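Exodeoxyribonuclease III (Methanosarcina mazei, PDB 5J8N) probably cleaves DNA at apurinic or apyrimidinic sites and trims double-stranded DNA from its 3' ends, using magnesium or manganese ions. Local coordinates at residues L6-V11 with C35-K40; S42-P47 with F60-Q65; V71-K76 with R96-D101; W206-G211 with G245-P250. The protein carries 3 engineered substitutions. All blocks are in the same frame, centred on the assembly; numbering follows the deposited sequence. Where two conformers were deposited one is given.

Contacts 1 to 4 follow one another along the chain, each closing before the next opens. Contact 1, the parallel pairing of strands 3-10 and 33-37, is centred about 7 Å from the centre of the chain. Its strand 33-37 borders strand 71-75 of contact 3, which borders strand 57-61 of contact 2, so these three share the six-stranded sheet; contact 3 reaches across to the seven-stranded sheet. Contact 4, centred about 14 Å from contact 1, joins loops beside the metal site; W9 hydrogen-bonds to its H248. Contacts 2 and 4 lie about 24 Å apart, centre to centre. Contacts 1 and 4 hold the metal ligand E38 and the predicted site residues N10, D247 and H248.

Contact 1. Residues L6-V11 with C35-K40; sequences LISWNV and CVQETK. With MG (magnesium ion), chain B.
Q37 bends at chi2 (89°) and lays its amide alongside S8, where NE2 gives a hydrogen bond of 2.9 Å to S8 OG, the acceptor lying 21° out of the amide plane. Water 1 bridges the same two side chains, donating to Q37 OE1 at 2.7 Å and accepting from S8 OG at 3.2 Å. N109 of strand 106-111 takes a further hydrogen bond from Q37 NE2. Cut back to alanine, Q37 would probably leave S8 OG and N109 without their shared amide donor and water 1 without an acceptor. Beneath it the backbones pack tightly: C35 N reaches I7 O at 2.8 Å, almost straight at 174°, and V11 N reaches Q37 O at 3.0 Å. These bonds join parallel strands 3-10 and 33-37 at the centre of one sheet of the DNase I-like sandwich. On the opposite face V11 CG1 meets V36 CG1 at 3.9 Å and lies over the W9 ring. Beyond the strand ends the contact becomes watery. E38, extended past CG, binds magnesium through OE1 at 2.0 Å; N12 and four waters complete the shell. Water 2 of that shell donates at 2.7 Å to OD1 of N10, whose ND2 hydrogen-bonds to D151.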
loop_
_atom_site.group_PDB
_atom_site.type_symbol
_atom_site.label_atom_id
_atom_site.label_comp_id
_atom_site.label_asym_id
_atom_site.label_seq_id
_atom_site.Cartn_x
_atom_site.Cartn_y
_atom_site.Cartn_z
ATOM N N LEU A 6 -3.734 -2.365 -11.476
ATOM C CA LEU A 6 -2.748 -2.151 -10.458
ATOM C C LEU A 6 -2.845 -3.188 -9.343
ATOM O O LEU A 6 -3.947 -3.527 -8.892
ATOM C CB LEU A 6 -2.925 -0.752 -9.865
ATOM C CG LEU A 6 -1.981 -0.360 -8.719
ATOM C CD1 LEU A 6 -1.689 1.169 -8.816
ATOM C CD2 LEU A 6 -2.530 -0.731 -7.408
ATOM N N ILE A 7 -1.686 -3.687 -8.883
ATOM C CA ILE A 7 -1.664 -4.579 -7.721
ATOM C C ILE A 7 -0.627 -4.026 -6.756
ATOM O O ILE A 7 0.373 -3.420 -7.165
ATOM C CB ILE A 7 -1.384 -6.022 -8.159
ATOM C CG1 ILE A 7 -1.567 -7.032 -7.003
ATOM C CG2 ILE A 7 0.040 -6.192 -8.783
ATOM C CD1 ILE A 7 -1.675 -8.477 -7.517
ATOM N N SER A 8 -0.884 -4.163 -5.467
ATOM C CA SER A 8 -0.100 -3.623 -4.382
ATOM C C SER A 8 0.092 -4.696 -3.341
ATOM O O SER A 8 -0.894 -5.379 -2.975
ATOM C CB SER A 8 -0.843 -2.433 -3.803
ATOM O OG SER A 8 -0.175 -1.875 -2.640
ATOM N N TRP A 9 1.314 -4.882 -2.863
ATOM C CA TRP A 9 1.588 -6.014 -2.017
ATOM C C TRP A 9 2.685 -5.701 -1.009
ATOM O O TRP A 9 3.810 -5.383 -1.419
ATOM C CB TRP A 9 2.027 -7.223 -2.894
ATOM C CG TRP A 9 2.084 -8.550 -2.150
ATOM C CD1 TRP A 9 1.526 -8.874 -0.933
ATOM C CD2 TRP A 9 2.693 -9.748 -2.643
ATOM N NE1 TRP A 9 1.754 -10.243 -0.641
ATOM C CE2 TRP A 9 2.450 -10.781 -1.704
ATOM C CE3 TRP A 9 3.367 -10.043 -3.825
ATOM C CZ2 TRP A 9 2.938 -12.072 -1.872
ATOM C CZ3 TRP A 9 3.824 -11.339 -4.019
ATOM C CH2 TRP A 9 3.613 -12.344 -3.022
ATOM N N ASN A 10 2.402 -5.872 0.287
ATOM C CA ASN A 10 3.473 -5.868 1.292
ATOM C C ASN A 10 4.082 -7.264 1.316
ATOM O O ASN A 10 3.367 -8.242 1.654
ATOM C CB ASN A 10 2.925 -5.490 2.671
ATOM C CG ASN A 10 3.974 -5.593 3.757
ATOM O OD1 ASN A 10 4.823 -6.497 3.741
ATOM N ND2 ASN A 10 3.928 -4.662 4.739
ATOM N N VAL A 11 5.330 -7.343 0.870
ATOM C CA VAL A 11 5.992 -8.615 0.632
ATOM C C VAL A 11 6.746 -9.152 1.826
ATOM O O VAL A 11 7.237 -10.281 1.806
ATOM C CB VAL A 11 6.946 -8.526 -0.565
ATOM C CG1 VAL A 11 6.129 -8.362 -1.876
ATOM C CG2 VAL A 11 7.971 -7.432 -0.447
ATOM N N CYS A 35 3.054 -2.518 -7.201
ATOM C CA CYS A 35 3.644 -1.791 -6.062
ATOM C C CYS A 35 3.977 -2.785 -4.973
ATOM O O CYS A 35 3.114 -3.608 -4.604
ATOM C CB CYS A 35 2.694 -0.721 -5.501
ATOM S SG CYS A 35 2.441 0.647 -6.655
ATOM N N VAL A 36 5.169 -2.685 -4.391
ATOM C CA VAL A 36 5.569 -3.536 -3.262
ATOM C C VAL A 36 5.913 -2.643 -2.084
ATOM O O VAL A 36 6.495 -1.530 -2.228
ATOM C CB VAL A 36 6.722 -4.492 -3.618
ATOM C CG1 VAL A 36 6.238 -5.551 -4.633
ATOM C CG2 VAL A 36 7.971 -3.770 -4.092
ATOM N N GLN A 37 5.551 -3.112 -0.897
ATOM C CA GLN A 37 5.950 -2.464 0.367
ATOM C C GLN A 37 6.734 -3.416 1.229
ATOM O O GLN A 37 6.595 -4.649 1.203
ATOM C CB GLN A 37 4.753 -1.928 1.150
ATOM C CG GLN A 37 3.900 -0.981 0.305
ATOM C CD GLN A 37 2.827 -1.725 -0.453
ATOM O OE1 GLN A 37 2.298 -2.730 0.036
ATOM N NE2 GLN A 37 2.472 -1.240 -1.632
ATOM N N GLU A 38 7.564 -2.794 2.056
ATOM C CA GLU A 38 8.440 -3.481 2.997
ATOM C C GLU A 38 9.389 -4.421 2.251
ATOM O O GLU A 38 9.456 -5.628 2.463
ATOM C CB GLU A 38 7.709 -4.217 4.128
ATOM C CG GLU A 38 8.703 -4.466 5.278
ATOM C CD GLU A 38 8.149 -5.180 6.429
ATOM O OE1 GLU A 38 7.116 -5.863 6.307
ATOM O OE2 GLU A 38 8.807 -5.150 7.488
ATOM N N THR A 39 10.228 -3.807 1.430
ATOM C CA THR A 39 11.197 -4.551 0.651
ATOM C C THR A 39 12.311 -5.060 1.532
ATOM O O THR A 39 12.969 -6.066 1.235
ATOM C CB THR A 39 11.820 -3.697 -0.472
ATOM O OG1 THR A 39 12.552 -2.617 0.154
ATOM C CG2 THR A 39 10.712 -3.151 -1.390
ATOM N N LYS A 40 12.627 -4.332 2.601
ATOM C CA LYS A 40 13.757 -4.587 3.498
ATOM C C LYS A 40 15.108 -4.519 2.755
ATOM O O LYS A 40 16.121 -5.056 3.241
ATOM C CB LYS A 40 13.618 -5.955 4.231
ATOM C CG LYS A 40 12.351 -6.072 5.067
ATOM C CD LYS A 40 12.334 -7.421 5.826
ATOM C CE LYS A 40 11.049 -7.544 6.571
ATOM N NZ LYS A 40 10.938 -8.869 7.333
HETATM MG MG MG B . 6.094 -7.038 7.645
HETATM O O HOH W 1 -0.328 -3.386 0.136
HETATM O O HOH W 2 4.705 -7.601 6.189
HETATM O O HOH W 3 7.472 -6.628 9.130
HETATM O O HOH W 4 4.989 -8.080 8.962
HETATM O O HOH W 5 5.007 -5.230 8.043
#

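Contact 2. Residues S42-P47 with F60-Q65; sequences SQDKLP and FVSAEQ
S62 OG is gripped by two backbone groups of one loop: D44 N donates to it at 3.2 Å, 157° at the hydrogen, and V41 O is its second hydrogen-bond partner. Its torsion (chi1 -85°) sets OG anti to the carbonyl carbon and turns it to the 42-47 backbone. Water 7 adds a bridge, accepting from S62 N at 2.9 Å and donating to D44 OD1, while water 6 links Q43 N to A63 O. On the apolar side L46 drops a methyl onto F60: CD2 stands over the centre of the ring, 3.5 Å from its centroid and 10° off the normal, a CH-pi contact. The other methyl, CD1, lies near the ring atom CD1 of F60, at 3.4 Å. V50 and the ring of F74, nearly perpendicular to that of F60, also meet this phenylalanine. With alanine replacing F60, both L46 methyls would probably lose the ring they rest on, and a gap would open toward V50 and F74. S42 to K45 form a type I' beta turn, closed by K45 N to S42 O at 2.9 Å. The contact fastens a surface turn leading into helix 48-51 to the outermost strand 57-61 of the six-stranded sheet.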
loop_
_atom_site.group_PDB
_atom_site.type_symbol
_atom_site.label_atom_id
_atom_site.label_comp_id
_atom_site.label_asym_id
_atom_site.label_seq_id
_atom_site.Cartn_x
_atom_site.Cartn_y
_atom_site.Cartn_z
ATOM N N SER A 42 18.449 -2.858 1.579
ATOM C CA SER A 42 19.417 -1.931 2.130
ATOM C C SER A 42 20.151 -1.223 1.023
ATOM O O SER A 42 20.613 -1.868 0.079
ATOM C CB SER A 42 20.485 -2.646 2.999
ATOM O OG SER A 42 19.943 -3.485 4.004
ATOM N N GLN A 43 20.338 0.084 1.175
ATOM C CA GLN A 43 21.289 0.819 0.320
ATOM C C GLN A 43 21.109 0.553 -1.184
ATOM O O GLN A 43 22.095 0.384 -1.913
ATOM C CB GLN A 43 22.735 0.477 0.720
ATOM C CG GLN A 43 23.107 0.968 2.113
ATOM C CD GLN A 43 24.556 0.681 2.490
ATOM O OE1 GLN A 43 25.497 1.178 1.849
ATOM N NE2 GLN A 43 24.743 -0.145 3.521
ATOM N N ASP A 44 19.852 0.461 -1.621
ATOM C CA ASP A 44 19.524 0.329 -3.039
ATOM C C ASP A 44 20.053 -0.972 -3.685
ATOM O O ASP A 44 20.156 -1.080 -4.913
ATOM C CB ASP A 44 20.070 1.549 -3.793
ATOM C CG ASP A 44 19.380 2.845 -3.374
ATOM O OD1 ASP A 44 18.307 2.793 -2.725
ATOM O OD2 ASP A 44 19.929 3.929 -3.685
ATOM N N LYS A 45 20.380 -1.963 -2.860
ATOM C CA LYS A 45 20.893 -3.238 -3.367
ATOM C C LYS A 45 19.734 -4.197 -3.613
ATOM O O LYS A 45 19.377 -5.003 -2.753
ATOM C CB LYS A 45 21.903 -3.825 -2.392
ATOM C CG LYS A 45 23.209 -3.070 -2.434
ATOM C CD LYS A 45 23.936 -3.143 -1.118
ATOM C CE LYS A 45 24.937 -1.997 -0.969
ATOM N NZ LYS A 45 25.356 -1.787 0.460
ATOM N N LEU A 46 19.155 -4.067 -4.801
ATOM C CA LEU A 46 17.986 -4.833 -5.170
ATOM C C LEU A 46 18.426 -6.201 -5.578
ATOM O O LEU A 46 19.533 -6.364 -6.055
ATOM C CB LEU A 46 17.234 -4.177 -6.322
ATOM C CG LEU A 46 16.607 -2.833 -6.030
ATOM C CD1 LEU A 46 16.172 -2.211 -7.317
ATOM C CD2 LEU A 46 15.461 -3.085 -5.084
ATOM N N PRO A 47 17.562 -7.183 -5.370
ATOM C CA PRO A 47 17.773 -8.511 -5.954
ATOM C C PRO A 47 18.082 -8.422 -7.452
ATOM O O PRO A 47 17.418 -7.657 -8.163
ATOM C CB PRO A 47 16.418 -9.201 -5.722
ATOM C CG PRO A 47 15.868 -8.542 -4.519
ATOM C CD PRO A 47 16.274 -7.098 -4.646
ATOM N N PHE A 60 12.686 2.328 -6.774
ATOM C CA PHE A 60 12.702 1.881 -5.391
ATOM C C PHE A 60 13.214 2.969 -4.488
ATOM O O PHE A 60 14.106 3.779 -4.922
ATOM C CB PHE A 60 13.636 0.653 -5.216
ATOM C CG PHE A 60 13.002 -0.641 -5.646
ATOM C CD1 PHE A 60 13.012 -1.019 -6.987
ATOM C CD2 PHE A 60 12.281 -1.406 -4.718
ATOM C CE1 PHE A 60 12.373 -2.234 -7.365
ATOM C CE2 PHE A 60 11.665 -2.613 -5.074
ATOM C CZ PHE A 60 11.718 -3.015 -6.409
ATOM N N VAL A 61 12.752 2.947 -3.247
ATOM C CA VAL A 61 13.359 3.804 -2.202
ATOM C C VAL A 61 13.682 2.890 -1.040
ATOM O O VAL A 61 12.897 1.973 -0.694
ATOM C CB VAL A 61 12.441 4.964 -1.806
ATOM C CG1 VAL A 61 11.195 4.527 -1.180
ATOM C CG2 VAL A 61 13.205 5.971 -0.872
ATOM N N SER A 62 14.862 3.105 -0.497
ATOM C CA SER A 62 15.358 2.399 0.689
ATOM C C SER A 62 15.366 3.302 1.910
ATOM O O SER A 62 15.631 4.532 1.804
ATOM C CB SER A 62 16.794 1.958 0.489
ATOM O OG SER A 62 16.965 0.704 -0.189
ATOM N N ALA A 63 15.136 2.698 3.076
ATOM C CA ALA A 63 15.348 3.371 4.327
ATOM C C ALA A 63 16.811 3.567 4.578
ATOM O O ALA A 63 17.654 2.867 4.011
ATOM C CB ALA A 63 14.748 2.561 5.471
ATOM N N GLU A 64 17.155 4.519 5.458
ATOM C CA GLU A 64 18.520 4.629 5.946
ATOM C C GLU A 64 18.941 3.421 6.762
ATOM O O GLU A 64 20.035 2.937 6.600
ATOM C CB GLU A 64 18.688 5.922 6.776
ATOM C CG GLU A 64 18.546 7.182 5.929
ATOM C CD GLU A 64 18.997 8.469 6.633
ATOM O OE1 GLU A 64 19.029 8.525 7.891
ATOM O OE2 GLU A 64 19.297 9.438 5.899
ATOM N N GLN A 65 18.028 2.927 7.590
ATOM C CA GLN A 65 18.281 1.719 8.364
ATOM C C GLN A 65 18.299 0.502 7.407
ATOM O O GLN A 65 17.398 0.317 6.614
ATOM C CB GLN A 65 17.214 1.586 9.444
ATOM C CG GLN A 65 17.380 0.345 10.305
ATOM C CD GLN A 65 16.242 0.171 11.279
ATOM O OE1 GLN A 65 15.579 1.140 11.673
ATOM N NE2 GLN A 65 15.989 -1.070 11.658
HETATM O O HOH W 6 19.597 0.929 3.779
HETATM O O HOH W 7 16.632 5.201 -1.581
#

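Contact 3. Residues V71-K76 with R96-D101; sequences VGTFSK and RFLRTD
Strands 71-75 and 97-101 run in nearly the same direction, 22° apart, but their axes come no closer than 6.9 Å and no direct hydrogen bond joins them: they face each other through side chains. V71 and L98 slide past each other in opposite directions, with V71 CG2 on L98 CB at 3.5 Å. The other methyl, V71 CG1, lies against the backbone carbonyl O of R96 at 3.8 Å. With CG trans to the backbone N (chi1 178°), L98 swings CD2 across to T73, 3.6 Å from T73 OG1. T73 and T100 reach tip to tip, T73 CG2 being 4.0 Å from T100 OG1. Water 8 fills the polar part of this buried layer. It donates to L98 O at 2.9 Å and hydrogen-bonds to both threonine hydroxyls, so a single water stands in for a direct link between the strands. N109 ND2 is a further partner of T73 OG1. R99 and F97 point to the other side of strand 97-101. There R99 grips D101 side-on through NE and NH2, one nitrogen to each carboxylate oxygen; the NE to OD1 bond is 2.7 Å and nearly straight (176°). R96, salt-bridged to E94, also hydrogen-bonds to the backbone O of Y111, a predicted active-site residue. The contact lies between the two sheets of the sandwich: strand 71-75 runs between 57-61 and 33-37 in one, and strand 97-101 between 81-84 and 106-111 in the other, with Y135 of helix 119-141 packed edge-to-face on F97.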
loop_
_atom_site.group_PDB
_atom_site.type_symbol
_atom_site.label_atom_id
_atom_site.label_comp_id
_atom_site.label_asym_id
_atom_site.label_seq_id
_atom_site.Cartn_x
_atom_site.Cartn_y
_atom_site.Cartn_z
ATOM N N VAL A 71 10.088 0.703 -0.250
ATOM C CA VAL A 71 8.968 0.460 -1.179
ATOM C C VAL A 71 9.450 0.546 -2.622
ATOM O O VAL A 71 10.495 1.153 -2.889
ATOM C CB VAL A 71 7.782 1.445 -0.994
ATOM C CG1 VAL A 71 7.207 1.389 0.401
ATOM C CG2 VAL A 71 8.158 2.885 -1.350
ATOM N N GLY A 72 8.716 -0.087 -3.546
ATOM C CA GLY A 72 9.096 0.009 -4.956
ATOM C C GLY A 72 7.853 -0.076 -5.828
ATOM O O GLY A 72 6.815 -0.636 -5.431
ATOM N N THR A 73 7.987 0.489 -7.013
ATOM C CA THR A 73 6.918 0.508 -8.013
ATOM C C THR A 73 7.491 0.081 -9.334
ATOM O O THR A 73 8.473 0.601 -9.820
ATOM C CB THR A 73 6.338 1.921 -8.142
ATOM O OG1 THR A 73 5.708 2.238 -6.910
ATOM C CG2 THR A 73 5.309 2.030 -9.283
ATOM N N PHE A 74 6.823 -0.906 -9.927
ATOM C CA PHE A 74 7.051 -1.343 -11.309
ATOM C C PHE A 74 5.919 -0.883 -12.196
ATOM O O PHE A 74 4.760 -1.008 -11.809
ATOM C CB PHE A 74 7.087 -2.879 -11.388
ATOM C CG PHE A 74 8.149 -3.522 -10.560
ATOM C CD1 PHE A 74 7.939 -3.757 -9.184
ATOM C CD2 PHE A 74 9.324 -3.934 -11.152
ATOM C CE1 PHE A 74 8.928 -4.404 -8.419
ATOM C CE2 PHE A 74 10.328 -4.557 -10.404
ATOM C CZ PHE A 74 10.096 -4.790 -9.032
ATOM N N SER A 75 6.218 -0.401 -13.400
ATOM C CA SER A 75 5.127 -0.038 -14.307
ATOM C C SER A 75 5.548 -0.270 -15.722
ATOM O O SER A 75 6.692 -0.036 -16.145
ATOM C CB SER A 75 4.622 1.423 -14.097
ATOM O OG SER A 75 5.661 2.345 -14.223
ATOM N N LYS A 76 4.564 -0.666 -16.527
ATOM C CA LYS A 76 4.819 -0.841 -17.949
ATOM C C LYS A 76 5.106 0.497 -18.646
ATOM O O LYS A 76 5.924 0.537 -19.566
ATOM C CB LYS A 76 3.622 -1.543 -18.646
ATOM C CG LYS A 76 3.419 -2.962 -18.131
ATOM C CD LYS A 76 2.358 -3.710 -18.969
ATOM C CE LYS A 76 2.121 -5.111 -18.427
ATOM N NZ LYS A 76 1.255 -5.876 -19.396
ATOM N N ARG A 96 9.505 5.016 3.096
ATOM C CA ARG A 96 8.143 4.523 3.143
ATOM C C ARG A 96 7.243 5.052 2.058
ATOM O O ARG A 96 6.081 4.665 2.025
ATOM C CB ARG A 96 7.501 4.937 4.487
ATOM C CG ARG A 96 8.134 4.303 5.682
ATOM C CD ARG A 96 7.430 4.826 6.940
ATOM N NE ARG A 96 8.079 4.128 8.018
ATOM C CZ ARG A 96 7.813 2.886 8.340
ATOM N NH1 ARG A 96 6.835 2.238 7.718
ATOM N NH2 ARG A 96 8.511 2.293 9.328
ATOM N N PHE A 97 7.736 5.941 1.186
ATOM C CA PHE A 97 6.863 6.727 0.328
ATOM C C PHE A 97 7.508 6.897 -1.016
ATOM O O PHE A 97 8.620 7.415 -1.134
ATOM C CB PHE A 97 6.622 8.081 0.996
ATOM C CG PHE A 97 5.722 9.005 0.256
ATOM C CD1 PHE A 97 6.190 9.748 -0.803
ATOM C CD2 PHE A 97 4.386 9.158 0.681
ATOM C CE1 PHE A 97 5.310 10.700 -1.470
ATOM C CE2 PHE A 97 3.539 10.088 0.041
ATOM C CZ PHE A 97 4.013 10.798 -1.037
ATOM N N LEU A 98 6.779 6.491 -2.035
ATOM C CA LEU A 98 7.268 6.648 -3.415
ATOM C C LEU A 98 6.164 7.141 -4.327
ATOM O O LEU A 98 5.115 6.464 -4.474
ATOM C CB LEU A 98 7.837 5.289 -3.887
ATOM C CG LEU A 98 8.337 5.246 -5.313
ATOM C CD1 LEU A 98 9.479 6.141 -5.429
ATOM C CD2 LEU A 98 8.754 3.797 -5.679
ATOM N N ARG A 99 6.380 8.299 -4.927
ATOM C CA ARG A 99 5.443 8.918 -5.866
ATOM C C ARG A 99 5.898 8.716 -7.286
ATOM O O ARG A 99 7.049 9.020 -7.658
ATOM C CB ARG A 99 5.309 10.397 -5.538
ATOM C CG ARG A 99 4.544 11.173 -6.595
ATOM C CD ARG A 99 4.376 12.617 -6.180
ATOM N NE ARG A 99 3.826 13.418 -7.283
ATOM C CZ ARG A 99 3.659 14.708 -7.214
ATOM N NH1 ARG A 99 3.925 15.362 -6.119
ATOM N NH2 ARG A 99 3.203 15.347 -8.291
ATOM N N THR A 100 4.987 8.232 -8.125
ATOM C CA THR A 100 5.205 8.162 -9.566
ATOM C C THR A 100 3.978 8.758 -10.247
ATOM O O THR A 100 2.865 8.264 -10.030
ATOM C CB THR A 100 5.426 6.690 -10.038
ATOM O OG1 THR A 100 4.363 5.884 -9.525
ATOM C CG2 THR A 100 6.761 6.153 -9.537
ATOM N N ASP A 101 4.168 9.771 -11.076
ATOM C CA ASP A 101 3.046 10.402 -11.795
ATOM C C ASP A 101 2.921 9.746 -13.134
ATOM O O ASP A 101 3.938 9.544 -13.823
ATOM C CB ASP A 101 3.268 11.906 -11.978
ATOM C CG ASP A 101 3.274 12.667 -10.662
ATOM O OD1 ASP A 101 3.212 12.058 -9.577
ATOM O OD2 ASP A 101 3.259 13.896 -10.753
HETATM O O HOH W 8 4.679 4.803 -6.860
#

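Contact 4. Residues W206-G211 with G245-P250; sequences WSYRTG and GSDHCP. Engineered in segment 206-211: Y208 (natural residue Met).
Y208, an engineered residue in place of methionine, lays one ring face over D247: CB of D247 sits 4.0 Å from the ring centroid, 27° off the normal and displaced toward the rim, a CH-pi contact. The carboxylate of D247 lies almost parallel to that ring, the planes 3° apart. Y208 OH hydrogen-bonds to N12 and to water 9 at 2.7 Å; that water makes a weak bond to G245 O. D247 OD2 accepts from W205 NE1. Behind it W206 N donates to D247 O at 3.1 Å, with an angle of 164° at the hydrogen. The indole of W206 offers its edge to C249, whose SG lies 3.6 Å from W206 CH2, an edge-on sulfur-aromatic contact. S246 OG accepts from H248 N at 3.2 Å, forming an ST turn, and also hydrogen-bonds to N10 O. H248, predicted as the proton acceptor, hydrogen-bonds through ND1 to D222. Together these loops probably line one side of the active site, where the side chain of D247 comes within about 4 Å of the magnesium ion, and the paired H248 and D222 recall the His-Asp couple of AP endonucleases in the DNase I-like fold.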
loop_
_atom_site.group_PDB
_atom_site.type_symbol
_atom_site.label_atom_id
_atom_site.label_comp_id
_atom_site.label_asym_id
_atom_site.label_seq_id
_atom_site.Cartn_x
_atom_site.Cartn_y
_atom_site.Cartn_z
ATOM N N TRP A 206 -2.697 -11.857 7.774
ATOM C CA TRP A 206 -2.954 -12.873 8.785
ATOM C C TRP A 206 -1.664 -13.157 9.514
ATOM O O TRP A 206 -0.585 -13.142 8.887
ATOM C CB TRP A 206 -3.462 -14.216 8.199
ATOM C CG TRP A 206 -4.655 -14.082 7.245
ATOM C CD1 TRP A 206 -5.936 -14.380 7.531
ATOM C CD2 TRP A 206 -4.631 -13.636 5.885
ATOM N NE1 TRP A 206 -6.752 -14.129 6.431
ATOM C CE2 TRP A 206 -5.950 -13.677 5.413
ATOM C CE3 TRP A 206 -3.602 -13.209 5.020
ATOM C CZ2 TRP A 206 -6.282 -13.335 4.116
ATOM C CZ3 TRP A 206 -3.937 -12.836 3.720
ATOM C CH2 TRP A 206 -5.285 -12.915 3.293
ATOM N N SER A 207 -1.750 -13.431 10.808
ATOM C CA SER A 207 -0.587 -13.862 11.569
ATOM C C SER A 207 -0.003 -15.132 10.927
ATOM O O SER A 207 -0.709 -15.945 10.342
ATOM C CB SER A 207 -1.028 -14.135 13.009
ATOM O OG SER A 207 0.060 -14.695 13.774
ATOM N N TYR A 208 1.312 -15.314 11.076
ATOM C CA TYR A 208 1.937 -16.602 10.758
ATOM C C TYR A 208 1.663 -17.678 11.784
ATOM O O TYR A 208 2.099 -18.819 11.634
ATOM C CB TYR A 208 3.440 -16.422 10.643
ATOM C CG TYR A 208 3.988 -15.684 9.441
ATOM C CD1 TYR A 208 3.980 -16.242 8.184
ATOM C CD2 TYR A 208 4.593 -14.454 9.617
ATOM C CE1 TYR A 208 4.574 -15.522 7.073
ATOM C CE2 TYR A 208 5.200 -13.740 8.568
ATOM C CZ TYR A 208 5.173 -14.304 7.310
ATOM O OH TYR A 208 5.805 -13.630 6.283
ATOM N N ARG A 209 0.948 -17.361 12.859
ATOM C CA ARG A 209 0.544 -18.357 13.848
ATOM C C ARG A 209 -0.131 -19.518 13.135
ATOM O O ARG A 209 -0.952 -19.285 12.205
ATOM C CB ARG A 209 -0.427 -17.761 14.880
ATOM C CG ARG A 209 0.170 -16.879 15.969
ATOM C CD ARG A 209 -0.964 -16.281 16.863
ATOM N NE ARG A 209 -1.956 -15.531 16.076
ATOM C CZ ARG A 209 -3.151 -16.007 15.713
ATOM N NH1 ARG A 209 -3.978 -15.252 14.975
ATOM N NH2 ARG A 209 -3.510 -17.239 16.076
ATOM N N THR A 210 0.155 -20.734 13.554
ATOM C CA THR A 210 -0.312 -21.897 12.814
ATOM C C THR A 210 -1.819 -21.845 12.599
ATOM O O THR A 210 -2.561 -21.714 13.554
ATOM C CB THR A 210 0.093 -23.177 13.551
ATOM O OG1 THR A 210 1.531 -23.218 13.664
ATOM C CG2 THR A 210 -0.419 -24.436 12.846
ATOM N N GLY A 211 -2.214 -21.972 11.343
ATOM C CA GLY A 211 -3.626 -22.051 10.955
ATOM C C GLY A 211 -4.371 -20.724 10.889
ATOM O O GLY A 211 -5.535 -20.714 10.479
ATOM N N GLY A 245 3.061 -16.166 0.061
ATOM C CA GLY A 245 4.473 -15.794 0.149
ATOM C C GLY A 245 4.794 -14.699 1.151
ATOM O O GLY A 245 5.978 -14.478 1.416
ATOM N N SER A 246 3.775 -14.065 1.679
ATOM C CA SER A 246 3.971 -13.037 2.672
ATOM C C SER A 246 2.899 -13.169 3.750
ATOM O O SER A 246 1.929 -13.957 3.597
ATOM C CB SER A 246 3.852 -11.670 1.984
ATOM O OG SER A 246 3.865 -10.570 2.903
ATOM N N ASP A 247 3.016 -12.434 4.848
ATOM C CA ASP A 247 1.896 -12.376 5.802
ATOM C C ASP A 247 0.748 -11.546 5.279
ATOM O O ASP A 247 -0.353 -11.727 5.758
ATOM C CB ASP A 247 2.354 -11.885 7.210
ATOM C CG ASP A 247 3.135 -10.576 7.213
ATOM O OD1 ASP A 247 3.654 -10.081 6.184
ATOM O OD2 ASP A 247 3.233 -10.008 8.348
ATOM N N HIS A 248 1.004 -10.625 4.341
ATOM C CA HIS A 248 -0.062 -9.925 3.628
ATOM C C HIS A 248 -0.337 -10.625 2.295
ATOM O O HIS A 248 0.561 -11.284 1.740
ATOM C CB HIS A 248 0.319 -8.487 3.274
ATOM C CG HIS A 248 0.583 -7.607 4.450
ATOM N ND1 HIS A 248 -0.217 -6.523 4.755
ATOM C CD2 HIS A 248 1.591 -7.617 5.351
ATOM C CE1 HIS A 248 0.296 -5.901 5.807
ATOM N NE2 HIS A 248 1.373 -6.559 6.192
ATOM N N CYS A 249 -1.546 -10.435 1.772
ATOM C CA CYS A 249 -1.786 -10.732 0.351
ATOM C C CYS A 249 -1.951 -9.439 -0.402
ATOM O O CYS A 249 -2.160 -8.383 0.193
ATOM C CB CYS A 249 -3.026 -11.648 0.164
ATOM S SG CYS A 249 -4.608 -10.821 0.453
ATOM N N PRO A 250 -1.891 -9.471 -1.718
ATOM C CA PRO A 250 -2.047 -8.236 -2.500
ATOM C C PRO A 250 -3.469 -7.731 -2.511
ATOM O O PRO A 250 -4.421 -8.494 -2.273
ATOM C CB PRO A 250 -1.636 -8.650 -3.938
ATOM C CG PRO A 250 -0.840 -9.943 -3.754
ATOM C CD PRO A 250 -1.494 -10.619 -2.567
HETATM O O HOH W 9 6.238 -15.281 4.150
#